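Putative oxidoreductase (Jannaschia sp., PDB 3C24) is probably an NAD(P)-dependent oxidoreductase that joins a Rossmann-type nucleotide-binding domain to a largely helical C-terminal region and is found as a two-chain assembly. Local coordinates at residues 46-51 / 58-63; 105-110 / 278-283; 134-139 / 143-148; 160-165 / 179-184; 211-214 / 218-221. All blocks are in the same frame, centred on the assembly; numbering follows the deposited sequence. Where two conformers were deposited one is given.

Contact 1. Residues 46-51 / 58-63; sequences EGRDRL and LTDGDG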
# COMPACT_ATOMS: atom_id res chain seq x y z
N GLU A 46 11.06 -32.69 -12.09
CA GLU A 46 11.27 -31.31 -12.54
C GLU A 46 12.09 -30.53 -11.50
O GLU A 46 12.91 -29.69 -11.86
CB GLU A 46 9.95 -30.59 -12.87
CG GLU A 46 9.02 -30.37 -11.70
CD GLU A 46 9.18 -28.98 -11.09
OE1 GLU A 46 9.63 -28.08 -11.83
OE2 GLU A 46 8.86 -28.81 -9.89
N GLY A 47 11.86 -30.83 -10.23
CA GLY A 47 12.58 -30.21 -9.11
C GLY A 47 14.05 -30.61 -9.12
O GLY A 47 14.97 -29.78 -8.88
N ARG A 48 14.31 -31.89 -9.40
CA ARG A 48 15.69 -32.40 -9.47
C ARG A 48 16.42 -31.72 -10.62
O ARG A 48 17.58 -31.36 -10.52
CB ARG A 48 15.73 -33.91 -9.58
CG ARG A 48 15.09 -34.63 -8.36
CD ARG A 48 15.02 -36.12 -8.49
NE ARG A 48 16.30 -36.81 -8.51
CZ ARG A 48 16.93 -37.24 -7.43
NH1 ARG A 48 16.43 -36.99 -6.24
NH2 ARG A 48 18.08 -37.90 -7.53
N ASP A 49 15.72 -31.52 -11.73
CA ASP A 49 16.35 -30.89 -12.88
C ASP A 49 16.70 -29.46 -12.57
O ASP A 49 17.70 -28.91 -13.03
CB ASP A 49 15.42 -30.89 -14.08
CG ASP A 49 15.21 -32.28 -14.67
OD1 ASP A 49 15.88 -33.25 -14.28
OD2 ASP A 49 14.33 -32.38 -15.54
N ARG A 50 15.85 -28.83 -11.80
CA ARG A 50 16.03 -27.42 -11.46
C ARG A 50 17.30 -27.27 -10.62
O ARG A 50 18.13 -26.42 -10.89
CB ARG A 50 14.79 -26.85 -10.73
CG ARG A 50 14.92 -25.37 -10.33
CD ARG A 50 13.65 -24.78 -9.69
NE ARG A 50 12.59 -24.60 -10.68
CZ ARG A 50 11.48 -25.33 -10.77
NH1 ARG A 50 11.19 -26.29 -9.89
NH2 ARG A 50 10.61 -25.06 -11.75
N LEU A 51 17.44 -28.14 -9.63
CA LEU A 51 18.59 -28.10 -8.73
C LEU A 51 19.85 -28.38 -9.54
O LEU A 51 20.88 -27.71 -9.41
CB LEU A 51 18.44 -29.12 -7.61
CG LEU A 51 17.35 -28.75 -6.61
CD1 LEU A 51 17.09 -29.86 -5.61
CD2 LEU A 51 17.75 -27.44 -5.90
N LEU A 58 21.94 -33.41 -5.63
CA LEU A 58 20.73 -34.08 -5.12
C LEU A 58 21.10 -35.06 -4.04
O LEU A 58 22.10 -35.75 -4.14
CB LEU A 58 19.95 -34.79 -6.21
CG LEU A 58 18.81 -33.90 -6.69
CD1 LEU A 58 17.91 -33.58 -5.47
CD2 LEU A 58 19.37 -32.67 -7.38
N THR A 59 20.31 -35.09 -2.97
CA THR A 59 20.60 -35.99 -1.86
C THR A 59 19.61 -37.12 -1.82
O THR A 59 18.50 -36.95 -1.33
CB THR A 59 20.69 -35.30 -0.50
OG1 THR A 59 21.97 -34.65 -0.34
CG2 THR A 59 20.57 -36.36 0.61
N ASP A 60 20.03 -38.30 -2.31
CA ASP A 60 19.18 -39.50 -2.38
C ASP A 60 19.31 -40.51 -1.28
O ASP A 60 20.27 -40.53 -0.53
CB ASP A 60 19.41 -40.23 -3.66
CG ASP A 60 19.20 -39.34 -4.85
OD1 ASP A 60 18.59 -38.25 -4.63
OD2 ASP A 60 19.67 -39.71 -5.94
N GLY A 61 18.33 -41.38 -1.27
CA GLY A 61 18.21 -42.37 -0.20
C GLY A 61 17.75 -41.68 1.06
O GLY A 61 17.21 -40.55 1.01
N ASP A 62 18.01 -42.32 2.19
CA ASP A 62 17.54 -41.84 3.49
C ASP A 62 18.62 -41.61 4.48
O ASP A 62 18.36 -41.28 5.62
CB ASP A 62 16.58 -42.85 4.13
CG ASP A 62 15.30 -43.04 3.33
OD1 ASP A 62 14.90 -42.12 2.58
OD2 ASP A 62 14.67 -44.12 3.47
N GLY A 63 19.86 -41.80 4.06
CA GLY A 63 20.98 -41.61 4.98
C GLY A 63 21.06 -40.22 5.56
O GLY A 63 21.65 -39.98 6.62
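Arg48 and Asp60 form a salt bridge at the edge of the Rossmann-type domain, where helix 45-53 meets the loop that leads on toward strand 70-73. The charged part is an end-on grip: NH1 of Arg48 donates to OD1 of Asp60 at 3.0 Å, and NH2 of Arg48 donates to OD2 of Asp60 at 2.9 Å. Both oxygens are met on their syn side, but the donors are tilted out of the carboxylate plane, NH1 the more so, and the guanidinium and carboxylate planes stand 33° apart. A bend at chi3 (66°) turns the arginine end toward the loop, and NH1 has a further acceptor in the carbonyl O of Glu42. Without the guanidinium, as with an alanine here, the Asp60 carboxylate would probably lose its cationic mate and Leu58 the group that covers one side of it.

The apolar part centres on Leu58, whose CG sits over the middle of one guanidinium face, 3.9 Å above the plane. Across the contact Leu58 also meets Leu51, a buried helix residue that packs on Ala40 of strand 37-41 and Thr28 of helix 22-33. The two leucines cross at about a right angle, with CD2 of Leu58 3.7 Å from CB of Leu51 and CD1 of Leu58 3.8 Å from CD1 of Leu51.

Contact 2. Residues 105-110 / 278-283; sequences PYAGVM and QAAELI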
# COMPACT_ATOMS: atom_id res chain seq x y z
N PRO A 105 1.04 -25.48 12.50
CA PRO A 105 1.36 -25.47 13.92
C PRO A 105 0.19 -24.97 14.75
O PRO A 105 -0.20 -25.61 15.73
CB PRO A 105 2.51 -24.48 13.96
CG PRO A 105 3.20 -24.81 12.74
CD PRO A 105 2.13 -24.86 11.74
N TYR A 106 -0.36 -23.83 14.37
CA TYR A 106 -1.44 -23.22 15.19
C TYR A 106 -2.75 -23.98 15.04
O TYR A 106 -3.59 -23.99 15.95
CB TYR A 106 -1.63 -21.72 14.86
CG TYR A 106 -2.40 -20.96 15.90
CD1 TYR A 106 -1.96 -20.90 17.19
CD2 TYR A 106 -3.60 -20.33 15.58
CE1 TYR A 106 -2.69 -20.24 18.16
CE2 TYR A 106 -4.32 -19.68 16.52
CZ TYR A 106 -3.86 -19.63 17.82
OH TYR A 106 -4.54 -18.95 18.78
N ALA A 107 -2.90 -24.65 13.91
CA ALA A 107 -4.10 -25.48 13.67
C ALA A 107 -4.11 -26.68 14.56
O ALA A 107 -5.14 -27.31 14.78
CB ALA A 107 -4.19 -25.93 12.23
N GLY A 108 -2.92 -27.01 15.06
CA GLY A 108 -2.75 -28.12 15.97
C GLY A 108 -2.56 -29.47 15.31
O GLY A 108 -2.81 -30.51 15.94
N VAL A 109 -2.05 -29.45 14.10
CA VAL A 109 -1.90 -30.69 13.31
C VAL A 109 -0.50 -31.25 13.28
O VAL A 109 -0.27 -32.30 12.69
CB VAL A 109 -2.45 -30.51 11.86
CG1 VAL A 109 -3.90 -30.06 11.92
CG2 VAL A 109 -1.66 -29.52 11.04
N MSE A 110 0.44 -30.58 13.93
CA MSE A 110 1.83 -31.11 13.99
C MSE A 110 1.85 -32.35 14.86
O MSE A 110 1.19 -32.40 15.91
CB MSE A 110 2.86 -30.08 14.51
CG MSE A 110 2.92 -28.79 13.69
SE MSE A 110 3.31 -29.11 11.79
CE MSE A 110 5.07 -29.66 11.97
N GLN A 278 -9.32 -20.84 13.42
CA GLN A 278 -10.21 -21.33 12.35
C GLN A 278 -9.59 -21.13 10.98
O GLN A 278 -9.70 -22.00 10.12
CB GLN A 278 -11.58 -20.64 12.41
CG GLN A 278 -12.34 -21.06 13.61
CD GLN A 278 -13.60 -20.22 13.82
OE1 GLN A 278 -13.95 -19.42 12.99
NE2 GLN A 278 -14.27 -20.42 14.94
N ALA A 279 -8.94 -19.99 10.78
CA ALA A 279 -8.27 -19.68 9.50
C ALA A 279 -7.12 -20.67 9.28
O ALA A 279 -6.92 -21.21 8.18
CB ALA A 279 -7.77 -18.27 9.48
N ALA A 280 -6.39 -20.94 10.36
CA ALA A 280 -5.24 -21.86 10.30
C ALA A 280 -5.71 -23.27 9.90
O ALA A 280 -5.11 -23.94 9.07
CB ALA A 280 -4.48 -21.86 11.66
N GLU A 281 -6.82 -23.68 10.46
CA GLU A 281 -7.38 -24.98 10.15
C GLU A 281 -7.80 -25.05 8.68
O GLU A 281 -7.60 -26.04 7.98
CB GLU A 281 -8.55 -25.26 11.10
CG GLU A 281 -8.11 -25.51 12.51
CD GLU A 281 -9.23 -25.41 13.50
OE1 GLU A 281 -10.32 -24.97 13.09
OE2 GLU A 281 -9.01 -25.74 14.68
N LEU A 282 -8.32 -23.94 8.21
CA LEU A 282 -8.78 -23.88 6.85
C LEU A 282 -7.59 -24.07 5.91
O LEU A 282 -7.62 -24.87 4.95
CB LEU A 282 -9.46 -22.53 6.63
CG LEU A 282 -10.36 -22.22 5.46
CD1 LEU A 282 -11.43 -23.29 5.33
CD2 LEU A 282 -10.98 -20.84 5.71
N ILE A 283 -6.51 -23.38 6.25
CA ILE A 283 -5.30 -23.36 5.45
C ILE A 283 -4.57 -24.70 5.46
O ILE A 283 -4.02 -25.13 4.43
CB ILE A 283 -4.35 -22.26 5.94
CG1 ILE A 283 -4.96 -20.90 5.62
CG2 ILE A 283 -2.95 -22.36 5.27
CD1 ILE A 283 -4.33 -19.67 6.38
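Ala107 and Ala280 meet where the end of helix 103-107 comes up against helix 273-284, and their small side chains let the two backbones approach closely: the CA atoms of Ala107 and Glu281 are 4.8 Å apart. The methyl CB of Ala107 lies 4.1 Å from CB of Ala280 and also rests against the helix backbone, 3.8 Å from the carbonyl O of Ala280. On one flank CG of Glu281 packs against the same methyl at 4.0 Å, using the aliphatic part of the side chain. On the other, CB of Tyr106 reaches CB of Ala280 at 4.3 Å; the Ala280 methyl lies at the edge of the tyrosine ring, near its plane. These are van der Waals contacts throughout.

In the next shell, the Tyr106 side chain also touches Pro273, Val276 and Lys277 of helix 273-284, and its hydroxyl is hydrogen-bonded to Glu185 of helix 184-217. With CG anti to the backbone N (chi1 -164°), the ring is directed to that junction. Immediately after Ala107 the chain turns at Gly108, whose positive phi of 86° ends the helix in a Schellman motif and leads the backbone off toward Met110, a selenomethionine packed on helix 77-87. Farther round helix 273-284, Ala279 and Ile283 pack on Leu254 of the second subunit. Small-residue packing of a helix end on a helix here joins the C-terminal helix to the Rossmann-type part of the chain, beside the subunit interface.

Contact 3. Residues 134-139 / 143-148; sequences DPAART and GGIAKQ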
# COMPACT_ATOMS: atom_id res chain seq x y z
N ASP A 134 19.47 -1.33 -6.38
CA ASP A 134 19.64 -2.40 -7.39
C ASP A 134 18.30 -2.71 -8.01
O ASP A 134 17.31 -2.94 -7.31
CB ASP A 134 20.29 -3.61 -6.73
CG ASP A 134 20.16 -4.87 -7.56
OD1 ASP A 134 19.87 -4.80 -8.76
OD2 ASP A 134 20.35 -5.96 -6.95
N PRO A 135 18.20 -2.69 -9.33
CA PRO A 135 16.86 -2.87 -9.85
C PRO A 135 16.15 -4.17 -9.47
O PRO A 135 14.93 -4.18 -9.32
CB PRO A 135 17.05 -2.81 -11.36
CG PRO A 135 18.41 -2.63 -11.60
CD PRO A 135 19.18 -2.41 -10.39
N ALA A 136 16.93 -5.24 -9.28
CA ALA A 136 16.37 -6.55 -8.96
C ALA A 136 15.86 -6.52 -7.52
O ALA A 136 14.90 -7.21 -7.15
CB ALA A 136 17.39 -7.65 -9.13
N ALA A 137 16.47 -5.65 -6.72
CA ALA A 137 16.07 -5.44 -5.33
C ALA A 137 14.76 -4.60 -5.26
O ALA A 137 13.84 -4.87 -4.48
CB ALA A 137 17.19 -4.75 -4.53
N ARG A 138 14.68 -3.61 -6.13
CA ARG A 138 13.53 -2.72 -6.16
C ARG A 138 12.26 -3.43 -6.56
O ARG A 138 11.20 -3.00 -6.12
CB ARG A 138 13.76 -1.50 -7.05
CG ARG A 138 14.87 -0.61 -6.48
CD ARG A 138 15.01 0.69 -7.25
NE ARG A 138 13.91 1.59 -6.88
CZ ARG A 138 13.81 2.84 -7.27
NH1 ARG A 138 14.75 3.36 -8.03
NH2 ARG A 138 12.80 3.57 -6.85
N THR A 139 12.37 -4.49 -7.35
CA THR A 139 11.22 -5.28 -7.78
C THR A 139 11.16 -6.62 -7.07
O THR A 139 10.42 -7.51 -7.46
CB THR A 139 11.18 -5.49 -9.31
OG1 THR A 139 12.38 -6.14 -9.76
CG2 THR A 139 11.00 -4.12 -10.03
N GLY A 143 11.41 -11.07 -1.05
CA GLY A 143 12.58 -11.28 -0.21
C GLY A 143 13.62 -12.10 -0.89
O GLY A 143 13.36 -12.81 -1.88
N GLY A 144 14.85 -11.98 -0.38
CA GLY A 144 15.96 -12.74 -0.92
C GLY A 144 16.94 -11.89 -1.69
O GLY A 144 18.08 -12.32 -1.94
N ILE A 145 16.50 -10.69 -2.10
CA ILE A 145 17.38 -9.71 -2.82
C ILE A 145 17.38 -8.39 -2.05
O ILE A 145 18.43 -7.91 -1.62
CB ILE A 145 17.00 -9.50 -4.29
CG1 ILE A 145 16.93 -10.88 -4.98
CG2 ILE A 145 18.09 -8.62 -4.94
CD1 ILE A 145 16.32 -10.87 -6.35
N ALA A 146 16.16 -7.86 -1.86
CA ALA A 146 15.93 -6.66 -1.04
C ALA A 146 15.95 -7.04 0.43
O ALA A 146 15.57 -8.14 0.80
CB ALA A 146 14.59 -5.97 -1.40
N LYS A 147 16.40 -6.10 1.26
CA LYS A 147 16.48 -6.30 2.72
C LYS A 147 15.05 -6.44 3.27
O LYS A 147 14.13 -5.77 2.81
CB LYS A 147 17.19 -5.12 3.40
CG LYS A 147 18.64 -4.88 3.00
CD LYS A 147 19.18 -3.63 3.67
CE LYS A 147 18.60 -2.34 3.10
NZ LYS A 147 18.90 -2.16 1.63
N GLN A 148 14.90 -7.27 4.30
CA GLN A 148 13.62 -7.45 4.97
C GLN A 148 13.87 -7.88 6.39
O GLN A 148 14.94 -8.37 6.71
CB GLN A 148 12.79 -8.54 4.29
CG GLN A 148 13.35 -9.97 4.51
CD GLN A 148 12.45 -11.03 3.87
OE1 GLN A 148 11.23 -10.90 3.86
NE2 GLN A 148 13.06 -12.10 3.34
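CG2 of Ile145 stands opposite the backbone N, since chi1 of -52° puts CG1 beside it, and so faces the short helix 135-138; with chi2 extended (168°), CD1 reaches the carbonyl O of Ala136. CG2 of Ile145 lies 3.8 Å from CA of Ala137 and 4.0 Å from CB of Ala137. Asp134, its carboxylate swung away from its own N by a chi1 of 164°, brings OD2 to 4.0 Å from the same Ile145 CG2, the two side chains crossing at about a right angle.

The other carboxylate oxygen of Asp134 caps the helix: OD1 accepts from the backbone N of Ala136 at 3.0 Å, with the donor well above the carboxylate plane. Next along the loop, CB of Ala146 presses on the carbonyl O of Ala137 at 3.4 Å, and the two alanine methyls stand 4.2 Å apart.

Outside the two segments, Asp140 takes the backbone N of Ile145 and of Ala146 on OD2 and that of Gly143 on OD1, which fixes the turn. Arg138, from the same helix, donates to Glu132 O of the second subunit. The chemistry across 134-139 and 143-148 is therefore van der Waals in kind, methyls against methyls, backbone and one carboxylate oxygen, while hydrogen bonds that shape each side include the helix cap and those to Asp140.

Contact 4. Residues 160-165 / 179-184; sequences EHYAIG and THRVTT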
# COMPACT_ATOMS: atom_id res chain seq x y z
N GLU A 160 18.19 -23.06 23.60
CA GLU A 160 19.42 -22.92 22.79
C GLU A 160 19.15 -23.07 21.28
O GLU A 160 19.91 -22.63 20.43
CB GLU A 160 20.47 -23.91 23.22
CG GLU A 160 20.92 -23.70 24.66
CD GLU A 160 20.21 -24.59 25.70
OE1 GLU A 160 18.96 -24.82 25.62
OE2 GLU A 160 20.94 -25.01 26.64
N HIS A 161 18.04 -23.70 20.99
CA HIS A 161 17.67 -23.95 19.59
C HIS A 161 17.06 -22.75 18.92
O HIS A 161 16.99 -22.72 17.67
CB HIS A 161 16.75 -25.17 19.47
CG HIS A 161 17.47 -26.45 19.65
ND1 HIS A 161 16.88 -27.67 19.42
CD2 HIS A 161 18.77 -26.70 19.93
CE1 HIS A 161 17.77 -28.63 19.63
NE2 HIS A 161 18.93 -28.07 19.94
N TYR A 162 16.68 -21.74 19.69
CA TYR A 162 16.08 -20.55 19.06
C TYR A 162 17.13 -19.91 18.16
O TYR A 162 16.86 -19.62 17.02
CB TYR A 162 15.54 -19.52 20.06
CG TYR A 162 15.08 -18.30 19.30
CD1 TYR A 162 13.83 -18.28 18.72
CD2 TYR A 162 15.94 -17.24 19.05
CE1 TYR A 162 13.43 -17.20 17.96
CE2 TYR A 162 15.54 -16.16 18.28
CZ TYR A 162 14.30 -16.15 17.73
OH TYR A 162 13.92 -15.08 16.94
N ALA A 163 18.32 -19.75 18.70
CA ALA A 163 19.43 -19.08 17.97
C ALA A 163 19.74 -19.83 16.69
O ALA A 163 20.02 -19.23 15.66
CB ALA A 163 20.68 -18.97 18.83
N ILE A 164 19.65 -21.15 16.76
CA ILE A 164 20.02 -21.96 15.61
C ILE A 164 18.94 -21.77 14.50
O ILE A 164 19.23 -21.49 13.35
CB ILE A 164 20.20 -23.44 15.98
CG1 ILE A 164 21.37 -23.58 16.96
CG2 ILE A 164 20.39 -24.27 14.73
CD1 ILE A 164 21.42 -24.93 17.72
N GLY A 165 17.69 -21.91 14.89
CA GLY A 165 16.61 -21.74 13.92
C GLY A 165 16.61 -20.36 13.32
O GLY A 165 16.34 -20.18 12.14
N THR A 179 15.38 -9.70 13.16
CA THR A 179 14.68 -10.93 13.46
C THR A 179 13.93 -10.77 14.75
O THR A 179 14.52 -10.69 15.83
CB THR A 179 15.67 -12.09 13.62
OG1 THR A 179 16.47 -12.15 12.43
CG2 THR A 179 14.97 -13.39 13.78
N HIS A 180 12.61 -10.75 14.62
CA HIS A 180 11.68 -10.58 15.73
C HIS A 180 11.22 -11.93 16.30
O HIS A 180 10.65 -12.74 15.61
CB HIS A 180 10.44 -9.83 15.29
CG HIS A 180 10.73 -8.48 14.69
ND1 HIS A 180 11.06 -7.39 15.47
CD2 HIS A 180 10.69 -8.05 13.41
CE1 HIS A 180 11.24 -6.35 14.68
NE2 HIS A 180 11.01 -6.72 13.43
N ARG A 181 11.52 -12.15 17.57
CA ARG A 181 11.10 -13.34 18.29
C ARG A 181 9.73 -13.14 18.90
O ARG A 181 9.47 -12.14 19.59
CB ARG A 181 12.07 -13.74 19.41
CG ARG A 181 11.66 -15.07 20.11
CD ARG A 181 12.73 -15.55 21.07
NE ARG A 181 12.34 -16.81 21.68
CZ ARG A 181 13.15 -17.53 22.46
NH1 ARG A 181 14.39 -17.14 22.66
NH2 ARG A 181 12.71 -18.67 23.01
N VAL A 182 8.85 -14.06 18.57
CA VAL A 182 7.47 -14.10 19.10
C VAL A 182 7.09 -15.50 19.57
O VAL A 182 7.82 -16.48 19.37
CB VAL A 182 6.45 -13.65 18.05
CG1 VAL A 182 6.62 -12.17 17.65
CG2 VAL A 182 6.50 -14.55 16.81
N THR A 183 5.91 -15.61 20.16
CA THR A 183 5.37 -16.92 20.51
C THR A 183 4.68 -17.49 19.30
O THR A 183 4.37 -16.78 18.33
CB THR A 183 4.33 -16.87 21.64
OG1 THR A 183 3.16 -16.14 21.21
CG2 THR A 183 4.93 -16.20 22.89
N THR A 184 4.38 -18.79 19.36
CA THR A 184 3.66 -19.47 18.29
C THR A 184 2.33 -18.76 18.01
O THR A 184 1.99 -18.48 16.86
CB THR A 184 3.37 -20.93 18.64
OG1 THR A 184 4.61 -21.58 18.89
CG2 THR A 184 2.62 -21.70 17.50
O HOH W 1 15.39 -12.86 17.31
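Tyr162 reaches from helix 160-172 to strand 176-181, an outermost strand of the sheet within this chain, and stacks with Arg181, joining two elements of a beta-alpha-beta unit that begins with strand 148-156. Just ahead of it, His161 is turned to another part of the sheet, where its ND1 bonds to Thr117 and its side chain touches Ile96. Tyr162 itself carries the contact from the helix. Its CG is anti to the backbone N (chi1 175°), which sends the ring out across the strand, and Arg181 lies extended over one face, the two side chains running in opposite directions.

Ring and guanidinium are nearly parallel, planes 4° apart and centres 4.2 Å apart. The cation-pi contact is off-centre; the position over the ring centre goes to CD of Arg181, a CH-pi contact at 3.6 Å from the centroid. NH1 of Arg181 also makes a salt bridge to Glu159, just before the helix, which ties down the guanidinium. Phe119 also meets the tyrosine ring, at about 45°.

At the far end of the ring, OH of Tyr162 lies 3.4 Å from CB of Arg181 and 3.7 Å from CG2 of Thr179. A water bridges the same hydroxyl to the strand, 2.7 Å from OH of Tyr162 and donating to the carbonyl O of Thr179 at 2.8 Å.

Contact 5. Residues 211-214 / 218-221; sequences DECA and GIDR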
# COMPACT_ATOMS: atom_id res chain seq x y z
N ASP A 211 -12.25 -1.68 -10.12
CA ASP A 211 -13.13 -2.38 -11.08
C ASP A 211 -14.53 -1.75 -11.12
O ASP A 211 -15.15 -1.53 -12.17
CB ASP A 211 -13.32 -3.86 -10.73
CG ASP A 211 -12.07 -4.68 -10.82
OD1 ASP A 211 -11.11 -4.30 -11.53
OD2 ASP A 211 -12.06 -5.76 -10.14
N GLU A 212 -15.02 -1.36 -9.96
CA GLU A 212 -16.32 -0.72 -9.86
C GLU A 212 -16.35 0.62 -10.62
O GLU A 212 -17.32 0.96 -11.37
CB GLU A 212 -16.71 -0.58 -8.39
CG GLU A 212 -18.06 0.10 -8.11
CD GLU A 212 -19.25 -0.82 -8.19
OE1 GLU A 212 -19.09 -1.99 -8.68
OE2 GLU A 212 -20.35 -0.40 -7.80
N CYS A 213 -15.29 1.38 -10.45
CA CYS A 213 -15.16 2.68 -11.13
C CYS A 213 -15.29 2.53 -12.64
O CYS A 213 -16.03 3.26 -13.31
CB CYS A 213 -13.85 3.36 -10.78
SG CYS A 213 -13.81 4.01 -9.09
N ALA A 214 -14.61 1.51 -13.16
CA ALA A 214 -14.56 1.27 -14.62
C ALA A 214 -15.82 0.59 -15.14
O ALA A 214 -16.41 1.01 -16.13
CB ALA A 214 -13.32 0.42 -14.97
N GLY A 218 -18.17 4.08 -15.66
CA GLY A 218 -17.59 4.44 -16.96
C GLY A 218 -16.23 5.08 -16.94
O GLY A 218 -15.85 5.70 -17.93
N ILE A 219 -15.53 4.99 -15.82
CA ILE A 219 -14.22 5.61 -15.71
C ILE A 219 -13.19 4.72 -16.37
O ILE A 219 -13.13 3.53 -16.13
CB ILE A 219 -13.83 5.88 -14.24
CG1 ILE A 219 -14.89 6.78 -13.59
CG2 ILE A 219 -12.44 6.49 -14.17
CD1 ILE A 219 -14.85 6.89 -12.06
N ASP A 220 -12.41 5.33 -17.24
CA ASP A 220 -11.29 4.62 -17.87
C ASP A 220 -10.54 3.88 -16.79
O ASP A 220 -10.13 4.46 -15.80
CB ASP A 220 -10.31 5.59 -18.55
CG ASP A 220 -9.22 4.88 -19.33
OD1 ASP A 220 -9.48 3.80 -19.93
OD2 ASP A 220 -8.10 5.43 -19.39
N ARG A 221 -10.28 2.60 -17.00
CA ARG A 221 -9.61 1.84 -15.91
C ARG A 221 -8.23 2.37 -15.56
O ARG A 221 -7.91 2.38 -14.40
CB ARG A 221 -9.61 0.29 -16.10
CG ARG A 221 -9.29 -0.52 -14.78
CD ARG A 221 -9.30 -2.06 -14.95
NE ARG A 221 -9.24 -2.76 -13.64
CZ ARG A 221 -8.14 -3.15 -13.03
NH1 ARG A 221 -6.97 -2.94 -13.61
NH2 ARG A 221 -8.23 -3.75 -11.86
O HOH W 2 -14.52 1.97 -18.17
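Asp211 and Arg221 clasp the two sides of a tight helix-to-helix turn, in which the long helix 184-217 ends and helix 221-239 sets off. Arg221 is modelled in two conformers, which leaves the pairing less certain; in the one given it grips the aspartate side-on, NE of Arg221 donating to OD1 of Asp211 at 3.2 Å and NH2 of Arg221 to the same OD1 at 3.0 Å. Both donors come nearly in line with the C-O bond, and the oxygen lies close to the guanidinium plane. The extended arginine chain, from CG to NE, runs alongside Asp211 and points the same way, with CB of Arg221 3.9 Å from CB of Ala214. Were Asp211 an alanine, NE and NH2 of Arg221 would be likely to lose their shared acceptor, in this conformer, and the guanidinium to swing more freely.

The turn itself is closed by backbone. The N of Ile219 donates to the carbonyl O of Cys213 at 3.1 Å, and CA of Ala214 makes a CH...O contact with the carbonyl O of Ile219 at 3.1 Å. One water donates to the carbonyl O atoms of Ala214 and Ile219, while CD1 of Ile219 packs 3.9 Å from CB of Cys213. Gly218, with positive phi, takes the chain out of the helix. Around the turn, Arg221 lies against Val207 and Val210 of helix 184-217, and from the second subunit Leu194 packs on Cys213 and Gln186 on Ile219.

From the N terminus, contact 1 comes first, closing a short loop between helix 45-53 and the segment ahead of strand 70-73 in the Rossmann-type part. Contact 2 opens at the end of helix 103-107 and closes only at the C-terminal helix 273-284, so contacts 3, 4 and 5 are all nested inside its long loop. These three follow in series: contact 3 closes the turn before strand 148-156, contact 4 ties helix 160-172 to strand 176-181, and contact 5 shuts the turn between helices 184-217 and 221-239. None cross. Contacts 2 and 4 approach to about 5 Å between nearest atoms, whereas the centres of contacts 1 and 5 lie 49 Å apart.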